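Local atomic coordinates of xyloglucan-specific endo-beta-1,4-glucanase (Uncultured bacterium, PDB entry 4W87), a protein that hydrolyses internal beta-1,4-glucosidic bonds in the backbone of xyloglucan, probably as a family 5 glycoside hydrolase built on a TIM barrel. Residues 148-153 with 198-203; 172-177 with 194-199. The protein carries 1 engineered substitution. All blocks are in the same frame, centred on the assembly; numbering follows the deposited sequence.

Interaction 1 of 2, residues 148-153 with 198-203; sequences NEPRMA and YGHNSD. With XYS (alpha-D-xylopyranose), chain C; BGC (beta-D-glucopyranose), chain B.
Y198 reaches along 148-153 until its hydroxyl meets the backbone, where OH accepts a hydrogen bond from M152 N at 2.9 Å. With CG anti to the backbone N (chi1 -177°), the ring lies beneath P150 O, which sits 3.8 Å above its plane over the centre, while R151 CB comes within 3.5 Å of Y198 OH. The tyrosine hydroxyl is thus shared between M152 N and E166. P150 O is itself gripped by G199 N at 2.8 Å in a nearly straight bond (170°), although the N-H comes from above the carbonyl plane. H200 crosses P150 at about a right angle, with P150 CD at the imidazole edge; E145 holds its NE2 and H223 stacks on the ring. G199 has a positive phi, and a side chain on it would crowd the xylose; G199 O accepts from XYS O2 at 2.7 Å. Beside it, N201 ND2 donates to XYS O3 at 2.9 Å. The extended chain of E149 passes CG 3.5 Å from G199 O and carries OE1 to a weak bond with BGC O4, while OE2 is held by H223. E149 O, bonded to R151 NH1, lies in the guanidinium plane. E149 follows strand 142-145 in an Asn-Glu-Pro sequence, a position consistent with the family's general acid/base. The bonds G199 N to P150 O and M152 N to Y198 OH thus join the loop carrying E149 to the one that binds the xylose branch.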
ATOM      1  N   ASN A 148      -1.267   3.503   6.190  1.00 24.65           N
ATOM      2  CA  ASN A 148      -1.970   2.344   5.673  1.00 23.05           C
ATOM      3  C   ASN A 148      -3.293   2.072   6.374  1.00 24.99           C
ATOM      4  O   ASN A 148      -3.345   1.810   7.561  1.00 24.42           O
ATOM      5  CB  ASN A 148      -1.139   1.112   5.818  1.00 21.98           C
ATOM      6  CG  ASN A 148      -1.838  -0.088   5.236  1.00 22.39           C
ATOM      7  OD1 ASN A 148      -1.886  -0.254   4.033  1.00 22.37           O
ATOM      8  ND2 ASN A 148      -2.431  -0.885   6.087  1.00 22.90           N
ATOM      9  N   GLU A 149      -4.366   2.190   5.616  1.00 25.15           N
ATOM     10  CA  GLU A 149      -5.700   1.992   6.113  1.00 25.43           C
ATOM     11  C   GLU A 149      -5.965   2.652   7.471  1.00 24.46           C
ATOM     12  O   GLU A 149      -6.415   2.008   8.408  1.00 24.93           O
ATOM     13  CB  GLU A 149      -6.044   0.492   6.124  1.00 23.57           C
ATOM     14  CG  GLU A 149      -5.860  -0.151   4.767  1.00 21.75           C
ATOM     15  CD  GLU A 149      -6.148  -1.652   4.766  1.00 25.00           C
ATOM     16  OE1 GLU A 149      -6.353  -2.256   5.868  1.00 26.25           O
ATOM     17  OE2 GLU A 149      -6.172  -2.224   3.652  1.00 24.10           O
ATOM     18  N   PRO A 150      -5.741   3.970   7.544  1.00 22.86           N
ATOM     19  CA  PRO A 150      -5.893   4.643   8.830  1.00 22.21           C
ATOM     20  C   PRO A 150      -7.338   4.682   9.182  1.00 21.71           C
ATOM     21  O   PRO A 150      -8.133   5.094   8.340  1.00 22.70           O
ATOM     22  CB  PRO A 150      -5.360   6.092   8.555  1.00 21.24           C
ATOM     23  CG  PRO A 150      -5.614   6.297   7.101  1.00 21.34           C
ATOM     24  CD  PRO A 150      -5.421   4.922   6.446  1.00 21.30           C
ATOM     25  N   ARG A 151      -7.656   4.262  10.405  1.00 22.01           N
ATOM     26  CA  ARG A 151      -8.998   3.987  10.831  1.00 24.38           C
ATOM     27  C   ARG A 151      -9.072   3.760  12.348  1.00 29.60           C
ATOM     28  O   ARG A 151      -8.057   3.818  13.095  1.00 30.01           O
ATOM     29  CB  ARG A 151      -9.527   2.715  10.089  1.00 24.10           C
ATOM     30  CG  ARG A 151      -8.784   1.430  10.507  1.00 23.02           C
ATOM     31  CD  ARG A 151      -8.979   0.229   9.567  1.00 23.42           C
ATOM     32  NE  ARG A 151      -8.462  -1.024  10.175  1.00 22.42           N
ATOM     33  CZ  ARG A 151      -7.190  -1.387  10.208  1.00 25.39           C
ATOM     34  NH1 ARG A 151      -6.247  -0.640   9.649  1.00 29.53           N
ATOM     35  NH2 ARG A 151      -6.836  -2.536  10.757  1.00 26.16           N
ATOM     36  N   MET A 152     -10.298   3.505  12.816  1.00 31.84           N
ATOM     37  CA  MET A 152     -10.528   3.198  14.203  1.00 29.73           C
ATOM     38  C   MET A 152     -10.936   1.758  14.227  1.00 31.89           C
ATOM     39  O   MET A 152     -12.113   1.387  13.943  1.00 26.65           O
ATOM     40  CB  MET A 152     -11.610   4.079  14.793  1.00 30.20           C
ATOM     41  CG  MET A 152     -11.874   3.797  16.259  1.00 33.11           C
ATOM     42  SD  MET A 152     -10.470   3.958  17.391  1.00 35.08           S
ATOM     43  CE  MET A 152     -10.340   5.746  17.593  1.00 32.32           C
ATOM     44  N   ALA A 153      -9.936   0.935  14.529  1.00 30.31           N
ATOM     45  CA  ALA A 153     -10.145  -0.491  14.498  1.00 31.26           C
ATOM     46  C   ALA A 153     -11.255  -0.840  15.489  1.00 31.81           C
ATOM     47  O   ALA A 153     -11.274  -0.331  16.604  1.00 29.66           O
ATOM     48  CB  ALA A 153      -8.875  -1.236  14.831  1.00 30.56           C
ATOM     49  N   TYR A 198      -9.835   7.448   4.346  1.00 23.89           N
ATOM     50  CA  TYR A 198     -10.074   6.688   5.538  1.00 24.23           C
ATOM     51  C   TYR A 198     -10.094   5.177   5.167  1.00 24.95           C
ATOM     52  O   TYR A 198     -10.624   4.748   4.133  1.00 26.85           O
ATOM     53  CB  TYR A 198     -11.344   7.191   6.232  1.00 23.08           C
ATOM     54  CG  TYR A 198     -11.640   6.504   7.511  1.00 24.04           C
ATOM     55  CD1 TYR A 198     -12.100   5.183   7.521  1.00 25.85           C
ATOM     56  CD2 TYR A 198     -11.403   7.118   8.723  1.00 25.44           C
ATOM     57  CE1 TYR A 198     -12.374   4.539   8.702  1.00 25.65           C
ATOM     58  CE2 TYR A 198     -11.656   6.474   9.908  1.00 26.85           C
ATOM     59  CZ  TYR A 198     -12.139   5.187   9.896  1.00 26.60           C
ATOM     60  OH  TYR A 198     -12.372   4.521  11.112  1.00 29.25           O
ATOM     61  N   GLY A 199      -9.382   4.381   5.920  1.00 24.95           N
ATOM     62  CA  GLY A 199      -9.264   2.941   5.553  1.00 25.82           C
ATOM     63  C   GLY A 199      -8.794   2.576   4.168  1.00 23.77           C
ATOM     64  O   GLY A 199      -8.840   1.417   3.800  1.00 21.90           O
ATOM     65  N   HIS A 200      -8.275   3.542   3.418  1.00 24.47           N
ATOM     66  CA  HIS A 200      -8.042   3.350   1.973  1.00 24.14           C
ATOM     67  C   HIS A 200      -9.350   2.932   1.256  1.00 25.17           C
ATOM     68  O   HIS A 200      -9.309   2.263   0.248  1.00 22.46           O
ATOM     69  CB  HIS A 200      -6.969   2.302   1.691  1.00 22.74           C
ATOM     70  CG  HIS A 200      -5.578   2.822   1.683  1.00 24.85           C
ATOM     71  ND1 HIS A 200      -4.954   3.293   2.825  1.00 28.37           N
ATOM     72  CD2 HIS A 200      -4.670   2.930   0.687  1.00 24.07           C
ATOM     73  CE1 HIS A 200      -3.720   3.661   2.528  1.00 26.31           C
ATOM     74  NE2 HIS A 200      -3.524   3.455   1.239  1.00 24.13           N
ATOM     75  N   ASN A 201     -10.495   3.354   1.782  1.00 28.06           N
ATOM     76  CA  ASN A 201     -11.779   2.990   1.208  1.00 27.73           C
ATOM     77  C   ASN A 201     -12.119   3.900   0.025  1.00 30.41           C
ATOM     78  O   ASN A 201     -11.701   5.104  -0.004  1.00 27.09           O
ATOM     79  CB  ASN A 201     -12.858   3.101   2.305  1.00 30.77           C
ATOM     80  CG  ASN A 201     -14.288   2.886   1.778  1.00 27.75           C
ATOM     81  OD1 ASN A 201     -14.996   3.807   1.427  1.00 27.04           O
ATOM     82  ND2 ASN A 201     -14.673   1.670   1.701  1.00 29.93           N
ATOM     83  N   SER A 202     -12.898   3.360  -0.924  1.00 30.63           N
ATOM     84  CA  SER A 202     -13.195   4.070  -2.173  1.00 32.04           C
ATOM     85  C   SER A 202     -14.666   4.266  -2.502  1.00 34.83           C
ATOM     86  O   SER A 202     -14.989   4.593  -3.640  1.00 33.35           O
ATOM     87  CB  SER A 202     -12.483   3.417  -3.368  1.00 33.96           C
ATOM     88  OG  SER A 202     -13.120   2.237  -3.787  1.00 35.52           O
ATOM     89  N   ASP A 203     -15.512   4.143  -1.484  1.00 32.87           N
ATOM     90  CA  ASP A 203     -16.922   4.494  -1.556  1.00 34.10           C
ATOM     91  C   ASP A 203     -17.085   6.005  -1.740  1.00 34.73           C
ATOM     92  O   ASP A 203     -16.320   6.811  -1.195  1.00 37.02           O
ATOM     93  CB  ASP A 203     -17.665   4.061  -0.273  1.00 32.26           C
ATOM     94  CG  ASP A 203     -17.581   2.541  -0.004  1.00 34.98           C
ATOM     95  OD1 ASP A 203     -17.258   1.769  -0.927  1.00 36.98           O
ATOM     96  OD2 ASP A 203     -17.896   2.109   1.143  1.00 39.54           O
TER
HETATM   97  C1  XYS C   4      -9.903  -1.879   2.362  1.00 55.31           C
HETATM   98  C2  XYS C   4     -10.991  -0.824   2.736  1.00 55.50           C
HETATM   99  C3  XYS C   4     -12.367  -1.471   2.623  1.00 55.54           C
HETATM  100  C4  XYS C   4     -12.604  -2.090   1.231  1.00 54.72           C
HETATM  101  C5  XYS C   4     -11.483  -3.028   0.813  1.00 55.15           C
HETATM  102  O2  XYS C   4     -10.984  -0.190   4.058  1.00 49.25           O
HETATM  103  O3  XYS C   4     -13.303  -0.461   3.017  1.00 47.75           O
HETATM  104  O4  XYS C   4     -13.762  -2.907   1.205  1.00 54.37           O
HETATM  105  O5  XYS C   4     -10.221  -2.395   1.056  1.00 57.77           O
HETATM  106  C2  BGC B   3     -10.625  -7.147   6.043  1.00 58.13           C
HETATM  107  C3  BGC B   3      -9.169  -6.696   6.126  1.00 58.49           C
HETATM  108  C4  BGC B   3      -8.739  -5.965   4.839  1.00 59.73           C
HETATM  109  C5  BGC B   3      -9.806  -4.990   4.319  1.00 55.60           C
HETATM  110  C6  BGC B   3      -9.358  -4.235   3.059  1.00 55.08           C
HETATM  111  C1  BGC B   3     -11.535  -6.102   5.398  1.00 56.46           C
HETATM  112  O2  BGC B   3     -11.198  -7.478   7.334  1.00 67.78           O
HETATM  113  O3  BGC B   3      -8.355  -7.858   6.349  1.00 57.87           O
HETATM  114  O4  BGC B   3      -7.496  -5.268   5.035  1.00 53.91           O
HETATM  115  O5  BGC B   3     -11.039  -5.701   4.112  1.00 51.78           O
HETATM  116  O6  BGC B   3      -9.746  -2.900   3.388  1.00 57.74           O

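Interaction 2 of 2, residues 172-177 with 194-199; sequences AMNKAF and IICTYG. With XYS (alpha-D-xylopyranose), chain C.
Helix 164-182 and strand 193-196 belong to a beta-alpha-beta crossover of the TIM barrel: the chain leaves strand 142-145, runs back along the outside as the helix and returns as the next parallel strand. The short segments 172-177 and 194-196 therefore run nearly antiparallel, at 166°, with axes 8.6 Å apart. N174 points from the helix at the strand and lies across I195, its OD1 and CG each 3.5 Å from I195 CB. Because CG stands anti to the carbonyl carbon (chi1 -79°), the amide can lie over the isoleucine and still send ND2 to C196 O. That bond, N174 ND2 to C196 O, is 3.1 Å long and almost straight at 171°, and the acceptor lies in the amide plane, so the carbonyl fixes the rotation of the group. One helical turn on, F177 offers its ring edge to I195 CG2, which is 4.3 Å from F177 CD2; W128 meets this ring edge-to-face. A beta-branched isoleucine suits the spot, since CG2 fills the angle between asparagine and phenylalanine while CD1 passes near N174 ND2. A leucine in place of N174 would probably leave C196 O without this donor, the only hydrogen bond between 172-177 and 194-199. The contact thus mixes packing against I195 with a single directional bond, linking the helix to the strand backbone in buried surroundings.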
ATOM      1  N   ALA A 172      -6.360  16.065   7.868  1.00 24.66           N
ATOM      2  CA  ALA A 172      -5.400  16.761   8.678  1.00 25.06           C
ATOM      3  C   ALA A 172      -4.126  15.954   8.655  1.00 24.85           C
ATOM      4  O   ALA A 172      -3.016  16.488   8.503  1.00 22.15           O
ATOM      5  CB  ALA A 172      -5.925  16.982  10.101  1.00 24.18           C
ATOM      6  N   MET A 173      -4.286  14.634   8.749  1.00 27.79           N
ATOM      7  CA  MET A 173      -3.114  13.763   8.869  1.00 28.75           C
ATOM      8  C   MET A 173      -2.376  13.684   7.545  1.00 27.56           C
ATOM      9  O   MET A 173      -1.147  13.650   7.502  1.00 27.64           O
ATOM     10  CB  MET A 173      -3.487  12.349   9.385  1.00 29.85           C
ATOM     11  CG  MET A 173      -4.045  12.349  10.832  1.00 29.48           C
ATOM     12  SD  MET A 173      -4.379  10.719  11.598  1.00 28.76           S
ATOM     13  CE  MET A 173      -2.709  10.119  11.894  1.00 28.19           C
ATOM     14  N   ASN A 174      -3.118  13.645   6.461  1.00 27.78           N
ATOM     15  CA  ASN A 174      -2.487  13.676   5.156  1.00 26.16           C
ATOM     16  C   ASN A 174      -1.666  14.950   5.058  1.00 27.38           C
ATOM     17  O   ASN A 174      -0.528  14.929   4.581  1.00 25.06           O
ATOM     18  CB  ASN A 174      -3.535  13.663   4.057  1.00 25.09           C
ATOM     19  CG  ASN A 174      -4.094  12.285   3.789  1.00 27.11           C
ATOM     20  OD1 ASN A 174      -3.447  11.267   4.043  1.00 27.11           O
ATOM     21  ND2 ASN A 174      -5.278  12.250   3.189  1.00 27.06           N
ATOM     22  N   LYS A 175      -2.228  16.063   5.520  1.00 29.47           N
ATOM     23  CA  LYS A 175      -1.475  17.333   5.385  1.00 32.74           C
ATOM     24  C   LYS A 175      -0.202  17.265   6.198  1.00 27.73           C
ATOM     25  O   LYS A 175       0.840  17.754   5.782  1.00 24.76           O
ATOM     26  CB  LYS A 175      -2.233  18.554   5.881  1.00 35.46           C
ATOM     27  CG  LYS A 175      -3.515  18.901   5.189  1.00 45.08           C
ATOM     28  CD  LYS A 175      -3.950  20.297   5.675  1.00 52.46           C
ATOM     29  CE  LYS A 175      -5.406  20.597   5.388  1.00 48.64           C
ATOM     30  NZ  LYS A 175      -5.545  21.961   4.793  1.00 49.24           N
ATOM     31  N   ALA A 176      -0.314  16.716   7.393  1.00 26.05           N
ATOM     32  CA  ALA A 176       0.828  16.661   8.290  1.00 25.00           C
ATOM     33  C   ALA A 176       1.934  15.824   7.699  1.00 25.11           C
ATOM     34  O   ALA A 176       3.091  16.128   7.879  1.00 21.21           O
ATOM     35  CB  ALA A 176       0.426  16.109   9.649  1.00 24.65           C
ATOM     36  N   PHE A 177       1.548  14.730   7.033  1.00 25.49           N
ATOM     37  CA  PHE A 177       2.509  13.840   6.401  1.00 25.69           C
ATOM     38  C   PHE A 177       3.301  14.623   5.354  1.00 24.34           C
ATOM     39  O   PHE A 177       4.523  14.673   5.395  1.00 23.00           O
ATOM     40  CB  PHE A 177       1.738  12.690   5.742  1.00 24.61           C
ATOM     41  CG  PHE A 177       2.468  11.989   4.639  1.00 21.78           C
ATOM     42  CD1 PHE A 177       3.698  11.439   4.836  1.00 21.79           C
ATOM     43  CD2 PHE A 177       1.862  11.785   3.424  1.00 23.71           C
ATOM     44  CE1 PHE A 177       4.355  10.730   3.835  1.00 21.09           C
ATOM     45  CE2 PHE A 177       2.514  11.080   2.401  1.00 23.13           C
ATOM     46  CZ  PHE A 177       3.768  10.560   2.613  1.00 22.37           C
ATOM     47  N   ILE A 194       2.097   9.773  -1.352  1.00 21.04           N
ATOM     48  CA  ILE A 194       0.862   9.058  -1.603  1.00 20.70           C
ATOM     49  C   ILE A 194       0.015   9.133  -0.390  1.00 21.14           C
ATOM     50  O   ILE A 194       0.349   8.556   0.643  1.00 21.33           O
ATOM     51  CB  ILE A 194       1.143   7.583  -1.965  1.00 23.04           C
ATOM     52  CG1 ILE A 194       2.181   7.554  -3.121  1.00 23.84           C
ATOM     53  CG2 ILE A 194      -0.178   6.892  -2.378  1.00 22.86           C
ATOM     54  CD1 ILE A 194       2.629   6.190  -3.651  1.00 24.37           C
ATOM     55  N   ILE A 195      -1.046   9.945  -0.474  1.00 22.50           N
ATOM     56  CA  ILE A 195      -1.999  10.088   0.611  1.00 23.34           C
ATOM     57  C   ILE A 195      -3.105   9.004   0.481  1.00 23.65           C
ATOM     58  O   ILE A 195      -3.110   8.224  -0.469  1.00 26.30           O
ATOM     59  CB  ILE A 195      -2.649  11.515   0.695  1.00 22.37           C
ATOM     60  CG1 ILE A 195      -3.357  11.916  -0.580  1.00 22.54           C
ATOM     61  CG2 ILE A 195      -1.614  12.579   1.058  1.00 24.14           C
ATOM     62  CD1 ILE A 195      -4.253  13.126  -0.375  1.00 26.07           C
ATOM     63  N   CYS A 196      -4.001   8.944   1.445  1.00 22.62           N
ATOM     64  CA  CYS A 196      -5.047   7.949   1.380  1.00 26.61           C
ATOM     65  C   CYS A 196      -6.361   8.435   1.939  1.00 24.79           C
ATOM     66  O   CYS A 196      -6.387   9.424   2.635  1.00 27.99           O
ATOM     67  CB  CYS A 196      -4.609   6.713   2.151  1.00 26.91           C
ATOM     68  SG  CYS A 196      -4.458   7.000   3.905  1.00 26.12           S
ATOM     69  N   THR A 197      -7.437   7.707   1.663  1.00 24.54           N
ATOM     70  CA  THR A 197      -8.735   7.946   2.279  1.00 21.15           C
ATOM     71  C   THR A 197      -8.780   7.207   3.576  1.00 23.37           C
ATOM     72  O   THR A 197      -7.891   6.404   3.882  1.00 26.63           O
ATOM     73  CB  THR A 197      -9.848   7.393   1.423  1.00 21.49           C
ATOM     74  OG1 THR A 197      -9.565   6.025   1.070  1.00 18.98           O
ATOM     75  CG2 THR A 197      -9.997   8.212   0.153  1.00 22.16           C
ATOM     76  N   TYR A 198      -9.835   7.448   4.346  1.00 23.89           N
ATOM     77  CA  TYR A 198     -10.074   6.688   5.538  1.00 24.23           C
ATOM     78  C   TYR A 198     -10.094   5.177   5.167  1.00 24.95           C
ATOM     79  O   TYR A 198     -10.624   4.748   4.133  1.00 26.85           O
ATOM     80  CB  TYR A 198     -11.344   7.191   6.232  1.00 23.08           C
ATOM     81  CG  TYR A 198     -11.640   6.504   7.511  1.00 24.04           C
ATOM     82  CD1 TYR A 198     -12.100   5.183   7.521  1.00 25.85           C
ATOM     83  CD2 TYR A 198     -11.403   7.118   8.723  1.00 25.44           C
ATOM     84  CE1 TYR A 198     -12.374   4.539   8.702  1.00 25.65           C
ATOM     85  CE2 TYR A 198     -11.656   6.474   9.908  1.00 26.85           C
ATOM     86  CZ  TYR A 198     -12.139   5.187   9.896  1.00 26.60           C
ATOM     87  OH  TYR A 198     -12.372   4.521  11.112  1.00 29.25           O
ATOM     88  N   GLY A 199      -9.382   4.381   5.920  1.00 24.95           N
ATOM     89  CA  GLY A 199      -9.264   2.941   5.553  1.00 25.82           C
ATOM     90  C   GLY A 199      -8.794   2.576   4.168  1.00 23.77           C
ATOM     91  O   GLY A 199      -8.840   1.417   3.800  1.00 21.90           O
TER
HETATM   92  C1  XYS C   4      -9.903  -1.879   2.362  1.00 55.31           C
HETATM   93  C2  XYS C   4     -10.991  -0.824   2.736  1.00 55.50           C
HETATM   94  C3  XYS C   4     -12.367  -1.471   2.623  1.00 55.54           C
HETATM   95  C4  XYS C   4     -12.604  -2.090   1.231  1.00 54.72           C
HETATM   96  C5  XYS C   4     -11.483  -3.028   0.813  1.00 55.15           C
HETATM   97  O2  XYS C   4     -10.984  -0.190   4.058  1.00 49.25           O
HETATM   98  O3  XYS C   4     -13.303  -0.461   3.017  1.00 47.75           O
HETATM   99  O4  XYS C   4     -13.762  -2.907   1.205  1.00 54.37           O
HETATM  100  O5  XYS C   4     -10.221  -2.395   1.056  1.00 57.77           O

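Both interactions draw on the same run of chain at the end of strand 193-196: residues 194-196 supply the barrel strand for interaction 2, and 198-203 carries on into the sugar-binding loop of interaction 1, with Y198 and G199 common to both. Their centres lie about 10 Å apart, and they touch directly where P150 CD packs 3.4 Å from C196 SG. Helix 164-182 serves both, since its I170 lies against P150 and Y198. The helix-strand packing of interaction 2 lies away from the sugars, the C196 side chain being about 11 Å from a bound glucose, whereas the shared G199 carries the xylose bond. Interaction 2 belongs mainly to the scaffold beneath the cleft, interaction 1 to its lining.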